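Alpha-11 giardin (Giardia intestinalis, PDB 2II2) binds calcium as an unusual member of the annexin family and probably takes part in attachment of the parasite and in organising its cytoskeleton. Local coordinates at residues A[192-197]-A[203-208]; A[101-106]-A[222-227]; A[139-144]-A[181-186]. One frame throughout, in Å; residues are numbered along the deposited sequence.

Contact 1. Residues A[192-197]-A[203-208]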
ATOM      1  N   GLU A 192      -0.901  -3.440  23.834  1.00  9.71           N
ATOM      2  CA  GLU A 192      -0.289  -3.322  25.147  1.00  9.57           C
ATOM      3  C   GLU A 192       1.226  -3.031  25.087  1.00  9.46           C
ATOM      4  O   GLU A 192       1.745  -2.220  25.870  1.00  9.51           O
ATOM      5  CB  GLU A 192      -0.563  -4.587  25.944  1.00 10.46           C
ATOM      6  CG  GLU A 192      -2.049  -4.796  26.169  1.00 13.69           C
ATOM      7  CD  GLU A 192      -2.449  -6.237  26.482  1.00 18.06           C
ATOM      8  OE1 GLU A 192      -1.562  -7.114  26.611  1.00 20.64           O
ATOM      9  OE2 GLU A 192      -3.679  -6.490  26.593  1.00 20.34           O
ATOM     10  N   ILE A 193       1.937  -3.678  24.152  1.00  8.33           N
ATOM     11  CA  ILE A 193       3.361  -3.451  23.969  1.00  8.10           C
ATOM     12  C   ILE A 193       3.608  -1.994  23.593  1.00  8.12           C
ATOM     13  O   ILE A 193       4.516  -1.345  24.141  1.00  8.95           O
ATOM     14  CB  ILE A 193       3.936  -4.413  22.907  1.00  8.22           C
ATOM     15  CG1 ILE A 193       3.896  -5.860  23.426  1.00  8.85           C
ATOM     16  CG2 ILE A 193       5.331  -3.983  22.463  1.00  9.18           C
ATOM     17  CD1 ILE A 193       4.070  -6.887  22.289  1.00 10.24           C
ATOM     18  N   ASN A 194       2.781  -1.495  22.668  1.00  7.61           N
ATOM     19  CA  ASN A 194       2.880  -0.131  22.225  1.00  8.04           C
ATOM     20  C   ASN A 194       2.697   0.862  23.372  1.00  8.37           C
ATOM     21  O   ASN A 194       3.492   1.803  23.531  1.00  8.38           O
ATOM     22  CB  ASN A 194       1.862   0.105  21.112  1.00  8.18           C
ATOM     23  CG  ASN A 194       1.904   1.493  20.576  1.00  8.35           C
ATOM     24  OD1 ASN A 194       2.913   1.910  19.980  1.00  8.95           O
ATOM     25  ND2 ASN A 194       0.810   2.234  20.744  1.00 10.10           N
ATOM     26  N   HIS A 195       1.664   0.657  24.173  1.00  8.83           N
ATOM     27  CA  HIS A 195       1.448   1.542  25.295  1.00  8.44           C
ATOM     28  C   HIS A 195       2.609   1.495  26.270  1.00  8.57           C
ATOM     29  O   HIS A 195       3.078   2.541  26.743  1.00  9.15           O
ATOM     30  CB  HIS A 195       0.152   1.156  26.000  1.00  9.19           C
ATOM     31  CG  HIS A 195      -0.064   1.878  27.297  1.00 10.45           C
ATOM     32  ND1 HIS A 195      -0.174   3.249  27.363  1.00 11.00           N
ATOM     33  CD2 HIS A 195      -0.191   1.426  28.566  1.00 11.07           C
ATOM     34  CE1 HIS A 195      -0.368   3.613  28.618  1.00 11.61           C
ATOM     35  NE2 HIS A 195      -0.379   2.527  29.369  1.00 12.65           N
ATOM     36  N   ARG A 196       3.096   0.288  26.567  1.00  8.87           N
ATOM     37  CA  ARG A 196       4.208   0.164  27.526  1.00  9.01           C
ATOM     38  C   ARG A 196       5.449   0.872  26.985  1.00  8.79           C
ATOM     39  O   ARG A 196       6.186   1.510  27.762  1.00  9.44           O
ATOM     40  CB  ARG A 196       4.493  -1.313  27.809  1.00  9.22           C
ATOM     41  CG  ARG A 196       3.432  -2.057  28.656  1.00 12.24           C
ATOM     42  CD  ARG A 196       3.910  -3.431  29.079  1.00 15.72           C
ATOM     43  NE  ARG A 196       4.558  -3.463  30.395  1.00 23.53           N
ATOM     44  CZ  ARG A 196       3.929  -3.657  31.553  1.00 25.26           C
ATOM     45  NH1 ARG A 196       2.613  -3.829  31.582  1.00 27.96           N
ATOM     46  NH2 ARG A 196       4.615  -3.668  32.691  1.00 25.52           N
ATOM     47  N   PHE A 197       5.688   0.767  25.671  1.00  8.52           N
ATOM     48  CA  PHE A 197       6.842   1.442  25.084  1.00  8.65           C
ATOM     49  C   PHE A 197       6.720   2.946  25.297  1.00  8.13           C
ATOM     50  O   PHE A 197       7.685   3.613  25.630  1.00  8.69           O
ATOM     51  CB  PHE A 197       6.923   1.126  23.593  1.00  8.35           C
ATOM     52  CG  PHE A 197       8.093   1.781  22.894  1.00  8.35           C
ATOM     53  CD1 PHE A 197       9.272   1.077  22.698  1.00  8.25           C
ATOM     54  CD2 PHE A 197       8.010   3.076  22.422  1.00  7.92           C
ATOM     55  CE1 PHE A 197      10.334   1.639  22.051  1.00  8.55           C
ATOM     56  CE2 PHE A 197       9.078   3.674  21.739  1.00  8.45           C
ATOM     57  CZ  PHE A 197      10.246   2.947  21.557  1.00  8.51           C
ATOM     58  N   LYS A 203       8.314   8.262  24.122  1.00 10.81           N
ATOM     59  CA  LYS A 203       8.300   8.402  22.677  1.00 10.70           C
ATOM     60  C   LYS A 203       7.286   7.463  22.059  1.00  9.38           C
ATOM     61  O   LYS A 203       7.014   6.380  22.598  1.00 10.92           O
ATOM     62  CB  LYS A 203       9.696   8.075  22.084  1.00 11.26           C
ATOM     63  CG  LYS A 203      10.857   8.874  22.634  1.00 14.05           C
ATOM     64  CD  LYS A 203      10.788  10.304  22.165  1.00 18.39           C
ATOM     65  CE  LYS A 203      12.087  11.066  22.419  1.00 21.11           C
ATOM     66  NZ  LYS A 203      11.931  12.474  21.946  1.00 22.60           N
ATOM     67  N   SER A 204       6.779   7.853  20.893  1.00  9.78           N
ATOM     68  CA  SER A 204       6.059   6.920  20.056  1.00  9.19           C
ATOM     69  C   SER A 204       7.052   5.958  19.391  1.00  8.09           C
ATOM     70  O   SER A 204       8.232   6.269  19.170  1.00  8.71           O
ATOM     71  CB  SER A 204       5.228   7.629  18.986  1.00  9.79           C
ATOM     72  OG  SER A 204       6.082   8.183  18.014  1.00 10.08           O
ATOM     73  N   VAL A 205       6.531   4.778  19.076  1.00  7.77           N
ATOM     74  CA  VAL A 205       7.307   3.800  18.335  1.00  7.53           C
ATOM     75  C   VAL A 205       7.678   4.390  16.980  1.00  7.14           C
ATOM     76  O   VAL A 205       8.798   4.205  16.527  1.00  7.78           O
ATOM     77  CB  VAL A 205       6.571   2.438  18.204  1.00  7.41           C
ATOM     78  CG1 VAL A 205       7.388   1.484  17.346  1.00  8.90           C
ATOM     79  CG2 VAL A 205       6.330   1.804  19.588  1.00  8.61           C
ATOM     80  N   GLN A 206       6.737   5.089  16.335  1.00  7.30           N
ATOM     81  CA  GLN A 206       7.047   5.719  15.047  1.00  7.87           C
ATOM     82  C   GLN A 206       8.268   6.629  15.165  1.00  8.17           C
ATOM     83  O   GLN A 206       9.182   6.576  14.338  1.00  8.13           O
ATOM     84  CB  GLN A 206       5.872   6.532  14.524  1.00  8.03           C
ATOM     85  CG  GLN A 206       6.163   7.168  13.155  1.00  8.50           C
ATOM     86  CD  GLN A 206       5.260   8.328  12.796  1.00  8.41           C
ATOM     87  OE1 GLN A 206       5.730   9.316  12.209  1.00 12.21           O
ATOM     88  NE2 GLN A 206       4.007   8.251  13.125  1.00  7.81           N
ATOM     89  N   GLU A 207       8.277   7.490  16.176  1.00  8.08           N
ATOM     90  CA  GLU A 207       9.377   8.428  16.327  1.00  9.52           C
ATOM     91  C   GLU A 207      10.692   7.688  16.539  1.00  8.23           C
ATOM     92  O   GLU A 207      11.719   8.037  15.954  1.00  9.49           O
ATOM     93  CB  GLU A 207       9.152   9.430  17.467  1.00 11.61           C
ATOM     94  CG  GLU A 207      10.285  10.478  17.507  1.00 14.87           C
ATOM     95  CD  GLU A 207      10.243  11.401  18.708  1.00 14.34           C
ATOM     96  OE1 GLU A 207       9.144  11.872  19.060  1.00 17.01           O
ATOM     97  OE2 GLU A 207      11.335  11.712  19.249  1.00 19.08           O
ATOM     98  N   ALA A 208      10.646   6.674  17.403  1.00  8.00           N
ATOM     99  CA  ALA A 208      11.847   5.885  17.685  1.00  8.71           C
ATOM    100  C   ALA A 208      12.371   5.195  16.415  1.00  8.47           C
ATOM    101  O   ALA A 208      13.571   5.200  16.164  1.00  8.65           O
ATOM    102  CB  ALA A 208      11.585   4.915  18.791  1.00  8.58           C
TER
HETATM  103  O   HOH W   1       3.709   4.437  19.686  1.00  9.35           O
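The ring of Phe197 reaches from helix 187-201 into the start of helix 205-212, and the two segments meet chiefly around it. CG2 of Val205 sits over one face, displaced toward the rim, in a CH-pi contact 3.9 Å from the centroid and 27° off the ring normal. The edge has different company: CB of Ala208 approaches CZ of Phe197 at 3.6 Å, near the ring plane, and the carbonyl O of Lys203 lies 3.5 Å from CD2 of Phe197. With CG of Phe197 set opposite its own backbone N (chi1 -180°), the ring is carried across to these partners. A methyl above the ring and atoms at its rim together restrict how it can turn.

Helix 187-201 and helix 205-212 follow each other through a short turn in the all-helical annexin fold, and the second begins with a capped first turn. Ser204 is its N-cap: OG accepts from N of Glu207 at 2.9 Å, with an N-H...O angle of 160°. Lys203, just before it, makes a salt bridge from NZ to OE2 of Glu207, also 2.9 Å, met on the syn side of the carboxylate.

Asn194 supplies the polar side of the interface. Its OD1 packs against CG2 of Val205 at 3.4 Å and accepts from a water at 2.7 Å; that same water accepts from N of Val205. A first-turn amide of helix 205-212 is thereby linked to helix 187-201 through a single bridging molecule. His226, on helix 216-230, packs against both Asn194 and Val205.

Contact 2. Residues A[101-106]-A[222-227]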
ATOM      1  N   VAL A 101       2.705  -6.708   1.104  1.00  7.69           N
ATOM      2  CA  VAL A 101       2.793  -7.834   2.022  1.00  7.78           C
ATOM      3  C   VAL A 101       2.581  -7.465   3.474  1.00  7.33           C
ATOM      4  O   VAL A 101       2.227  -8.347   4.269  1.00  8.54           O
ATOM      5  CB  VAL A 101       4.113  -8.668   1.863  1.00  8.20           C
ATOM      6  CG1 VAL A 101       4.279  -9.112   0.384  1.00  8.96           C
ATOM      7  CG2 VAL A 101       5.352  -7.941   2.365  1.00  9.77           C
ATOM      8  N   LEU A 102       2.802  -6.203   3.838  1.00  7.20           N
ATOM      9  CA  LEU A 102       2.600  -5.788   5.222  1.00  8.01           C
ATOM     10  C   LEU A 102       1.145  -5.430   5.509  1.00  8.36           C
ATOM     11  O   LEU A 102       0.672  -5.612   6.622  1.00 11.40           O
ATOM     12  CB  LEU A 102       3.529  -4.627   5.593  1.00  8.14           C
ATOM     13  CG  LEU A 102       5.044  -4.897   5.473  1.00  8.29           C
ATOM     14  CD1 LEU A 102       5.796  -3.712   5.954  1.00  8.85           C
ATOM     15  CD2 LEU A 102       5.483  -6.138   6.253  1.00  9.17           C
ATOM     16  N   ILE A 103       0.438  -4.921   4.520  1.00  8.22           N
ATOM     17  CA  ILE A 103      -0.943  -4.517   4.716  1.00  8.81           C
ATOM     18  C   ILE A 103      -1.843  -5.610   4.158  1.00  8.17           C
ATOM     19  O   ILE A 103      -2.438  -5.485   3.076  1.00  9.30           O
ATOM     20  CB  ILE A 103      -1.229  -3.124   4.110  1.00  7.69           C
ATOM     21  CG1 ILE A 103      -0.161  -2.121   4.602  1.00  8.42           C
ATOM     22  CG2 ILE A 103      -2.607  -2.653   4.525  1.00  9.33           C
ATOM     23  CD1 ILE A 103      -0.351  -0.738   4.043  1.00  9.93           C
ATOM     24  N   ALA A 104      -1.909  -6.707   4.913  1.00  9.40           N
ATOM     25  CA  ALA A 104      -2.509  -7.935   4.391  1.00  9.90           C
ATOM     26  C   ALA A 104      -2.866  -8.862   5.520  1.00 10.54           C
ATOM     27  O   ALA A 104      -2.039  -9.115   6.402  1.00 11.33           O
ATOM     28  CB  ALA A 104      -1.551  -8.641   3.442  1.00 11.27           C
ATOM     29  N   THR A 105      -4.101  -9.348   5.492  1.00 10.74           N
ATOM     30  CA  THR A 105      -4.532 -10.386   6.407  1.00 11.55           C
ATOM     31  C   THR A 105      -3.877 -11.722   6.017  1.00 11.57           C
ATOM     32  O   THR A 105      -3.365 -11.860   4.904  1.00 11.02           O
ATOM     33  CB  THR A 105      -6.044 -10.591   6.313  1.00 12.33           C
ATOM     34  OG1 THR A 105      -6.351 -11.028   4.987  1.00 12.90           O
ATOM     35  CG2 THR A 105      -6.823  -9.310   6.620  1.00 12.11           C
ATOM     36  N   PRO A 106      -3.886 -12.715   6.918  1.00 12.28           N
ATOM     37  CA  PRO A 106      -3.395 -14.025   6.469  1.00 12.89           C
ATOM     38  C   PRO A 106      -4.076 -14.552   5.208  1.00 12.20           C
ATOM     39  O   PRO A 106      -3.416 -15.147   4.366  1.00 12.45           O
ATOM     40  CB  PRO A 106      -3.693 -14.935   7.662  1.00 12.90           C
ATOM     41  CG  PRO A 106      -3.683 -14.007   8.854  1.00 13.54           C
ATOM     42  CD  PRO A 106      -4.293 -12.731   8.335  1.00 13.45           C
ATOM     43  N   LEU A 222       9.087  -0.497   8.645  1.00  6.69           N
ATOM     44  CA  LEU A 222       8.871  -0.839  10.046  1.00  6.38           C
ATOM     45  C   LEU A 222       7.679  -0.097  10.603  1.00  6.05           C
ATOM     46  O   LEU A 222       6.902  -0.651  11.359  1.00  6.68           O
ATOM     47  CB  LEU A 222      10.127  -0.517  10.882  1.00  7.39           C
ATOM     48  CG  LEU A 222      11.274  -1.500  10.709  1.00  8.09           C
ATOM     49  CD1 LEU A 222      12.520  -0.887  11.278  1.00  9.35           C
ATOM     50  CD2 LEU A 222      10.946  -2.853  11.410  1.00  9.48           C
ATOM     51  N   CYS A 223       7.518   1.180  10.243  1.00  6.43           N
ATOM     52  CA  CYS A 223       6.352   1.916  10.729  1.00  6.41           C
ATOM     53  C   CYS A 223       5.042   1.338  10.184  1.00  6.11           C
ATOM     54  O   CYS A 223       4.031   1.362  10.869  1.00  6.36           O
ATOM     55  CB  CYS A 223       6.449   3.395  10.375  1.00  7.14           C
ATOM     56  SG  CYS A 223       7.639   4.319  11.349  1.00  7.81           S
ATOM     57  N   ILE A 224       5.044   0.871   8.938  1.00  6.68           N
ATOM     58  CA  ILE A 224       3.847   0.273   8.376  1.00  6.80           C
ATOM     59  C   ILE A 224       3.466  -0.995   9.162  1.00  6.01           C
ATOM     60  O   ILE A 224       2.284  -1.231   9.508  1.00  6.78           O
ATOM     61  CB  ILE A 224       4.002  -0.003   6.870  1.00  6.16           C
ATOM     62  CG1 ILE A 224       3.959   1.314   6.101  1.00  6.71           C
ATOM     63  CG2 ILE A 224       2.928  -0.953   6.369  1.00  6.78           C
ATOM     64  CD1 ILE A 224       4.371   1.209   4.647  1.00  8.31           C
ATOM     65  N   ALA A 225       4.461  -1.848   9.403  1.00  6.59           N
ATOM     66  CA  ALA A 225       4.189  -3.087  10.143  1.00  6.75           C
ATOM     67  C   ALA A 225       3.693  -2.802  11.562  1.00  6.87           C
ATOM     68  O   ALA A 225       2.737  -3.427  12.055  1.00  7.22           O
ATOM     69  CB  ALA A 225       5.393  -3.983  10.157  1.00  7.66           C
ATOM     70  N   HIS A 226       4.340  -1.853  12.219  1.00  6.55           N
ATOM     71  CA  HIS A 226       3.925  -1.360  13.538  1.00  6.22           C
ATOM     72  C   HIS A 226       2.479  -0.881  13.514  1.00  5.76           C
ATOM     73  O   HIS A 226       1.650  -1.319  14.302  1.00  7.10           O
ATOM     74  CB  HIS A 226       4.890  -0.219  13.914  1.00  6.78           C
ATOM     75  CG  HIS A 226       4.355   0.725  14.940  1.00  7.36           C
ATOM     76  ND1 HIS A 226       4.175   0.375  16.261  1.00  7.48           N
ATOM     77  CD2 HIS A 226       3.928   2.000  14.809  1.00  8.32           C
ATOM     78  CE1 HIS A 226       3.662   1.413  16.898  1.00  8.24           C
ATOM     79  NE2 HIS A 226       3.515   2.409  16.047  1.00  8.05           N
ATOM     80  N   TYR A 227       2.173   0.039  12.608  1.00  6.14           N
ATOM     81  CA  TYR A 227       0.828   0.602  12.578  1.00  6.34           C
ATOM     82  C   TYR A 227      -0.227  -0.422  12.198  1.00  6.55           C
ATOM     83  O   TYR A 227      -1.345  -0.316  12.668  1.00  7.70           O
ATOM     84  CB  TYR A 227       0.767   1.852  11.697  1.00  6.42           C
ATOM     85  CG  TYR A 227       1.256   3.098  12.405  1.00  6.72           C
ATOM     86  CD1 TYR A 227       2.247   3.896  11.865  1.00  6.72           C
ATOM     87  CD2 TYR A 227       0.698   3.485  13.627  1.00  7.11           C
ATOM     88  CE1 TYR A 227       2.683   5.067  12.524  1.00  7.38           C
ATOM     89  CE2 TYR A 227       1.125   4.643  14.282  1.00  7.29           C
ATOM     90  CZ  TYR A 227       2.112   5.428  13.729  1.00  6.75           C
ATOM     91  OH  TYR A 227       2.479   6.580  14.380  1.00  9.17           O
TER
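CG2 of Ile224 projects from helix 216-230 against Leu102 and Ile103, where helix 94-102 runs into the following loop. It meets CB of Leu102 at 3.8 Å and CG1 of Ile103 at 3.7 Å, and both side chains run roughly at right angles to that of Ile224. The branch doing the touching is fixed by chi1 of Ile224 (-73°), which turns CG2 opposite the backbone N and sends the longer CG1 arm elsewhere. CD1 of Leu102 goes on to the next residue of helix 216-230, approaching CB of Ala225 at 4.2 Å. That small side chain allows the backbones to come close, with CA of Leu102 5.8 Å from CA of Ala225.

All four touching residues are buried, and the side chains that meet are all aliphatic. The contact belongs to the hydrophobic interior of an all-helical annexin fold, where helices far apart in sequence pack together; here 115 residues separate the segments.

The next shell surrounds these residues. Leu102 also packs on Ile183 of helix 175-184, while Ile103 and Ile224 touch Val236 and Tyr238, respectively, of helix 232-244. Where helix 94-102 gives way to the turn, the carbonyl O of Ile103 is bound by NH1 of Arg80. Beyond the turn, Thr105 is the N-cap of helix 106-120, and its backbone N donates to OE1 of Glu108.

Contact 3. Residues A[139-144]-A[181-186]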
ATOM      1  N   SER A 139      14.443  -5.962   4.154  1.00  8.22           N
ATOM      2  CA  SER A 139      14.472  -7.330   3.635  1.00  8.28           C
ATOM      3  C   SER A 139      13.818  -8.348   4.559  1.00  8.04           C
ATOM      4  O   SER A 139      13.039  -9.200   4.097  1.00  9.27           O
ATOM      5  CB  SER A 139      15.885  -7.749   3.271  1.00  9.56           C
ATOM      6  OG  SER A 139      16.756  -7.792   4.395  1.00 12.46           O
ATOM      7  N   TYR A 140      14.117  -8.260   5.854  1.00  8.59           N
ATOM      8  CA  TYR A 140      13.467  -9.121   6.813  1.00  8.91           C
ATOM      9  C   TYR A 140      11.959  -8.936   6.814  1.00  8.53           C
ATOM     10  O   TYR A 140      11.220  -9.903   6.960  1.00  8.94           O
ATOM     11  CB  TYR A 140      14.019  -8.960   8.239  1.00 10.41           C
ATOM     12  CG  TYR A 140      15.291  -9.723   8.424  1.00 10.26           C
ATOM     13  CD1 TYR A 140      16.525  -9.092   8.331  1.00 12.29           C
ATOM     14  CD2 TYR A 140      15.263 -11.088   8.658  1.00 11.17           C
ATOM     15  CE1 TYR A 140      17.716  -9.804   8.467  1.00 13.51           C
ATOM     16  CE2 TYR A 140      16.460 -11.819   8.798  1.00 12.64           C
ATOM     17  CZ  TYR A 140      17.671 -11.156   8.702  1.00 12.25           C
ATOM     18  OH  TYR A 140      18.842 -11.873   8.827  1.00 14.97           O
ATOM     19  N   LEU A 141      11.464  -7.706   6.659  1.00  7.56           N
ATOM     20  CA  LEU A 141      10.012  -7.481   6.617  1.00  7.71           C
ATOM     21  C   LEU A 141       9.398  -8.271   5.478  1.00  7.99           C
ATOM     22  O   LEU A 141       8.328  -8.860   5.650  1.00  8.27           O
ATOM     23  CB  LEU A 141       9.715  -6.000   6.451  1.00  8.05           C
ATOM     24  CG  LEU A 141       9.848  -5.167   7.726  1.00  7.49           C
ATOM     25  CD1 LEU A 141      10.053  -3.689   7.388  1.00  8.59           C
ATOM     26  CD2 LEU A 141       8.607  -5.376   8.603  1.00  8.01           C
ATOM     27  N   CYS A 142      10.065  -8.272   4.318  1.00  8.15           N
ATOM     28  CA  CYS A 142       9.506  -8.976   3.159  1.00  8.25           C
ATOM     29  C   CYS A 142       9.342 -10.465   3.450  1.00  8.33           C
ATOM     30  O   CYS A 142       8.261 -11.059   3.263  1.00  9.40           O
ATOM     31  CB  CYS A 142      10.350  -8.797   1.908  1.00  8.44           C
ATOM     32  SG  CYS A 142      10.381  -7.089   1.307  1.00  8.93           S
ATOM     33  N   HIS A 143      10.428 -11.084   3.905  1.00  9.00           N
ATOM     34  CA  HIS A 143      10.424 -12.526   4.128  1.00  9.27           C
ATOM     35  C   HIS A 143       9.511 -12.929   5.287  1.00  8.99           C
ATOM     36  O   HIS A 143       8.722 -13.877   5.194  1.00  9.94           O
ATOM     37  CB  HIS A 143      11.838 -13.025   4.435  1.00  9.75           C
ATOM     38  CG  HIS A 143      12.744 -13.069   3.247  1.00  9.58           C
ATOM     39  ND1 HIS A 143      13.178 -14.258   2.699  1.00 11.98           N
ATOM     40  CD2 HIS A 143      13.334 -12.080   2.530  1.00 10.36           C
ATOM     41  CE1 HIS A 143      14.007 -13.993   1.700  1.00 11.78           C
ATOM     42  NE2 HIS A 143      14.124 -12.681   1.578  1.00  9.60           N
ATOM     43  N   LEU A 144       9.661 -12.251   6.421  1.00  8.87           N
ATOM     44  CA  LEU A 144       8.914 -12.674   7.606  1.00  9.01           C
ATOM     45  C   LEU A 144       7.420 -12.394   7.474  1.00  9.09           C
ATOM     46  O   LEU A 144       6.601 -13.154   7.987  1.00  9.36           O
ATOM     47  CB  LEU A 144       9.482 -12.105   8.915  1.00  9.17           C
ATOM     48  CG  LEU A 144      10.919 -12.534   9.234  1.00 11.90           C
ATOM     49  CD1 LEU A 144      11.355 -11.962  10.585  1.00 14.05           C
ATOM     50  CD2 LEU A 144      11.127 -14.041   9.177  1.00 14.30           C
ATOM     51  N   LEU A 181       9.534  -9.500  16.189  1.00  7.71           N
ATOM     52  CA  LEU A 181       8.626  -9.082  17.270  1.00  7.89           C
ATOM     53  C   LEU A 181       7.353  -8.448  16.733  1.00  8.16           C
ATOM     54  O   LEU A 181       6.230  -8.855  17.098  1.00  8.52           O
ATOM     55  CB  LEU A 181       9.347  -8.161  18.239  1.00  8.48           C
ATOM     56  CG  LEU A 181       8.641  -7.764  19.544  1.00  9.05           C
ATOM     57  CD1 LEU A 181       9.679  -7.309  20.541  1.00 10.54           C
ATOM     58  CD2 LEU A 181       7.606  -6.657  19.337  1.00 10.13           C
ATOM     59  N   ILE A 182       7.535  -7.486  15.834  1.00  7.84           N
ATOM     60  CA  ILE A 182       6.376  -6.760  15.317  1.00  7.77           C
ATOM     61  C   ILE A 182       5.472  -7.663  14.470  1.00  8.25           C
ATOM     62  O   ILE A 182       4.258  -7.718  14.675  1.00  8.36           O
ATOM     63  CB  ILE A 182       6.830  -5.545  14.505  1.00  8.01           C
ATOM     64  CG1 ILE A 182       7.534  -4.523  15.399  1.00  8.41           C
ATOM     65  CG2 ILE A 182       5.651  -4.870  13.847  1.00  7.83           C
ATOM     66  CD1 ILE A 182       8.263  -3.434  14.649  1.00 10.35           C
ATOM     67  N   ILE A 183       6.081  -8.384  13.525  1.00  7.88           N
ATOM     68  CA  ILE A 183       5.313  -9.202  12.586  1.00  9.13           C
ATOM     69  C   ILE A 183       4.545 -10.360  13.227  1.00  8.70           C
ATOM     70  O   ILE A 183       3.494 -10.765  12.701  1.00 10.50           O
ATOM     71  CB  ILE A 183       6.226  -9.756  11.427  1.00  9.39           C
ATOM     72  CG1 ILE A 183       6.733  -8.641  10.519  1.00 11.73           C
ATOM     73  CG2 ILE A 183       5.568 -10.947  10.690  1.00 13.24           C
ATOM     74  CD1 ILE A 183       5.690  -8.067   9.634  1.00 12.65           C
ATOM     75  N   THR A 184       5.054 -10.880  14.344  1.00  8.40           N
ATOM     76  CA  THR A 184       4.408 -12.016  14.990  1.00  9.04           C
ATOM     77  C   THR A 184       3.515 -11.625  16.155  1.00  8.51           C
ATOM     78  O   THR A 184       2.950 -12.504  16.802  1.00  9.66           O
ATOM     79  CB  THR A 184       5.432 -13.067  15.501  1.00  9.56           C
ATOM     80  OG1 THR A 184       6.249 -12.492  16.526  1.00  9.29           O
ATOM     81  CG2 THR A 184       6.320 -13.605  14.382  1.00 11.06           C
ATOM     82  N   SER A 185       3.354 -10.337  16.434  1.00  8.73           N
ATOM     83  CA  SER A 185       2.510  -9.920  17.554  1.00  7.42           C
ATOM     84  C   SER A 185       1.062 -10.017  17.190  1.00  8.20           C
ATOM     85  O   SER A 185       0.660  -9.582  16.114  1.00 10.17           O
ATOM     86  CB  SER A 185       2.782  -8.463  17.952  1.00  8.57           C
ATOM     87  OG  SER A 185       4.086  -8.253  18.467  1.00  8.59           O
ATOM     88  N   THR A 186       0.261 -10.524  18.125  1.00  9.09           N
ATOM     89  CA  THR A 186      -1.173 -10.364  17.971  1.00  9.19           C
ATOM     90  C   THR A 186      -1.565  -8.892  18.171  1.00  9.27           C
ATOM     91  O   THR A 186      -0.849  -8.134  18.831  1.00  9.55           O
ATOM     92  CB  THR A 186      -1.962 -11.219  18.973  1.00  9.90           C
ATOM     93  OG1 THR A 186      -1.693 -10.733  20.292  1.00 11.71           O
ATOM     94  CG2 THR A 186      -1.601 -12.685  18.861  1.00 10.96           C
TER
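Ile183, which has the largest area buried by this contact, extends its side chain from helix 175-184 toward helix 137-147 and meets Leu141 and Leu144 there, one turn apart. Its two branches divide the work. CD1 reaches CD2 of Leu141 at 4.1 Å, the two side chains crossing at a slant. CG2 comes to the backbone end of Leu144 instead, 3.6 Å from its carbonyl O and 4.5 Å from its CB.

The torsions of Ile183 account for this split. A chi1 of -67° puts CG2 opposite the backbone N and CG1 opposite the carbonyl carbon, while a second torsion of -72° bends CD1 out of the extended form and brings it to Leu141. Leu144 offers its CB and carbonyl to Ile183, and its side chain also touches Val179 and Arg180 of helix 175-184. The fit is modest in area, and the nearest CA atoms, those of Leu144 and Ile183, remain 7.1 Å apart. Through these aliphatic side chains, and without polar bonds between the segments, the contact joins helix 137-147 to helix 175-184 in the interior of the annexin fold.

Past Ile183 the chain turns toward the next helix. OG of Ser185 donates to O of Leu181 at 2.6 Å, tilted 33° from the carbonyl plane.

Helix 216-230 packs against both partners: Ala225 touches Leu141, Ile182 and Ile183, and Asn229 bonds through ND2 to O of Ile182. Helix 94-102 also borders helix 137-147, with His98 touching Leu141 and Cys142.

Overall arrangement
From the N terminus, the chain first opens the loop of contact 2 at the end of helix 94-102, and closes it only when helix 216-230 returns. Both other contacts nest inside this loop, in series. Contact 3 joins helix 137-147 to helix 175-184 before contact 1 links the following helix, 187-201, to helix 205-212. Helix 216-230 comes next and draws all three together. It packs on both helices of contact 3, whose centre is about 8 Å from that of contact 2. Its Cys223 touches Gln206 of contact 1, about 16 Å from contact 2 centre to centre. Ile193 and Ser185 meet between contacts 1 and 3.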